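Long-range contact in glucose import ATP-binding protein GlcV (Sulfolobus solfataricus, PDB 1OXV), which hydrolyses ATP to power glucose uptake as the energy-coupling subunit of the GlcSTUV ABC transporter: residues S160-D165 with V192-V197. Residues are numbered along the deposited sequence; the frame is centred on the assembly and turned at random.
Sequences SLLLLD and VTLLVV
The Walker B strand of the ABC ATPase core, L161-D165, pairs in parallel with strand 193-197 as the two arms of a beta-alpha-beta crossover through helix 174-190; L162 and L164 touch L194, while L163 meets L195. Five backbone hydrogen bonds join them, the first from T193 N to S160 O and the last from V197 N to L164 O (2.9 Å). The middle ones are close to straight, as in L195 N to L162 O (173° at the hydrogen), whereas T193 N reaches S160 O 20° out of the carbonyl plane.

On the face turned to helix 174-190, L194 CD1 touches two leucines, 4.0 Å from L162 CD2 and 3.9 Å from L164 CD1. L162 lies alongside L194 and points the same way, both with CG anti to the backbone N; L164 has its CG beside the backbone N instead (chi1 -52°) and crosses L194. V183 of the helix packs on L164 and L194.

The other face looks onto helix 44-52, which begins within the P-loop. There L163 CD2 rests 3.7 Å from L195 CB, M48 touches both residues, and L161 CD1 meets T193 CG2 at 3.8 Å. T193 OG1 is hydrogen-bonded to V2 O.

At the C-terminal end of the strand D165 OD2 is hydrogen-bonded to T45 OG1 of the P-loop, near the bound magnesium ion and nucleotide analogue. The buried backbone ladder and aliphatic layers are consistent with a scaffold that places the Walker B aspartate at the end of an interior strand, with its carboxylate directed to the nucleotide site.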
loop_
_atom_site.group_PDB
_atom_site.type_symbol
_atom_site.label_atom_id
_atom_site.label_comp_id
_atom_site.label_asym_id
_atom_site.label_seq_id
_atom_site.Cartn_x
_atom_site.Cartn_y
_atom_site.Cartn_z
ATOM N N SER A 160 -14.560 -0.067 16.523
ATOM C CA SER A 160 -15.226 -0.088 15.227
ATOM C C SER A 160 -14.223 0.040 14.069
ATOM O O SER A 160 -14.554 -0.213 12.903
ATOM C CB SER A 160 -16.204 1.092 15.143
ATOM O OG SER A 160 -17.240 0.924 16.095
ATOM N N LEU A 161 -13.016 0.493 14.410
ATOM C CA LEU A 161 -11.977 0.816 13.457
ATOM C C LEU A 161 -10.633 0.286 13.918
ATOM O O LEU A 161 -10.253 0.457 15.070
ATOM C CB LEU A 161 -11.894 2.340 13.335
ATOM C CG LEU A 161 -10.725 2.950 12.573
ATOM C CD1 LEU A 161 -10.661 2.451 11.139
ATOM C CD2 LEU A 161 -10.849 4.475 12.595
ATOM N N LEU A 162 -9.908 -0.340 13.003
ATOM C CA LEU A 162 -8.577 -0.858 13.286
ATOM C C LEU A 162 -7.563 -0.170 12.349
ATOM O O LEU A 162 -7.753 -0.129 11.131
ATOM C CB LEU A 162 -8.567 -2.380 13.112
ATOM C CG LEU A 162 -7.215 -3.063 13.291
ATOM C CD1 LEU A 162 -6.691 -2.855 14.680
ATOM C CD2 LEU A 162 -7.339 -4.559 13.012
ATOM N N LEU A 163 -6.535 0.420 12.932
ATOM C CA LEU A 163 -5.505 1.132 12.192
ATOM C C LEU A 163 -4.171 0.393 12.271
ATOM O O LEU A 163 -3.635 0.166 13.363
ATOM C CB LEU A 163 -5.321 2.547 12.753
ATOM C CG LEU A 163 -6.595 3.376 12.883
ATOM C CD1 LEU A 163 -6.305 4.700 13.589
ATOM C CD2 LEU A 163 -7.242 3.627 11.529
ATOM N N LEU A 164 -3.629 0.050 11.109
ATOM C CA LEU A 164 -2.358 -0.641 11.030
ATOM C C LEU A 164 -1.340 0.192 10.258
ATOM O O LEU A 164 -1.454 0.385 9.046
ATOM C CB LEU A 164 -2.515 -2.014 10.370
ATOM C CG LEU A 164 -3.593 -2.926 10.954
ATOM C CD1 LEU A 164 -3.562 -4.279 10.282
ATOM C CD2 LEU A 164 -3.405 -3.093 12.433
ATOM N N ASP A 165 -0.323 0.660 10.957
ATOM C CA ASP A 165 0.720 1.454 10.313
ATOM C C ASP A 165 1.954 0.588 10.064
ATOM O O ASP A 165 2.730 0.298 10.974
ATOM C CB ASP A 165 1.069 2.695 11.150
ATOM C CG ASP A 165 1.906 3.715 10.378
ATOM O OD1 ASP A 165 2.279 3.435 9.214
ATOM O OD2 ASP A 165 2.219 4.835 10.853
ATOM N N VAL A 192 -14.783 -4.757 11.485
ATOM C CA VAL A 192 -14.252 -3.420 11.642
ATOM C C VAL A 192 -13.855 -2.782 10.341
ATOM O O VAL A 192 -13.464 -3.445 9.389
ATOM C CB VAL A 192 -13.014 -3.399 12.541
ATOM C CG1 VAL A 192 -13.400 -3.716 13.965
ATOM C CG2 VAL A 192 -11.938 -4.351 12.026
ATOM N N THR A 193 -13.941 -1.465 10.324
ATOM C CA THR A 193 -13.362 -0.695 9.256
ATOM C C THR A 193 -11.873 -0.858 9.446
ATOM O O THR A 193 -11.393 -0.815 10.571
ATOM C CB THR A 193 -13.781 0.749 9.428
ATOM O OG1 THR A 193 -15.195 0.827 9.233
ATOM C CG2 THR A 193 -13.173 1.647 8.360
ATOM N N LEU A 194 -11.136 -1.029 8.356
ATOM C CA LEU A 194 -9.697 -1.284 8.443
ATOM C C LEU A 194 -8.888 -0.327 7.566
ATOM O O LEU A 194 -9.131 -0.179 6.366
ATOM C CB LEU A 194 -9.402 -2.748 8.076
ATOM C CG LEU A 194 -7.940 -3.165 7.925
ATOM C CD1 LEU A 194 -7.216 -3.230 9.256
ATOM C CD2 LEU A 194 -7.817 -4.511 7.200
ATOM N N LEU A 195 -7.937 0.352 8.184
ATOM C CA LEU A 195 -7.048 1.223 7.451
ATOM C C LEU A 195 -5.629 0.673 7.610
ATOM O O LEU A 195 -5.136 0.514 8.725
ATOM C CB LEU A 195 -7.138 2.632 8.007
ATOM C CG LEU A 195 -6.983 3.789 7.028
ATOM C CD1 LEU A 195 -7.317 5.124 7.731
ATOM C CD2 LEU A 195 -5.610 3.814 6.405
ATOM N N VAL A 196 -4.987 0.337 6.494
ATOM C CA VAL A 196 -3.591 -0.058 6.616
ATOM C C VAL A 196 -2.698 0.788 5.710
ATOM O O VAL A 196 -3.046 1.116 4.583
ATOM C CB VAL A 196 -3.477 -1.533 6.230
ATOM C CG1 VAL A 196 -4.513 -1.872 5.160
ATOM C CG2 VAL A 196 -2.089 -1.822 5.691
ATOM N N VAL A 197 -1.565 1.160 6.284
ATOM C CA VAL A 197 -0.612 1.995 5.594
ATOM C C VAL A 197 0.643 1.216 5.313
ATOM O O VAL A 197 1.034 0.333 6.081
ATOM C CB VAL A 197 -0.243 3.266 6.398
ATOM C CG1 VAL A 197 -1.298 4.305 6.219
ATOM C CG2 VAL A 197 -0.063 2.945 7.863
#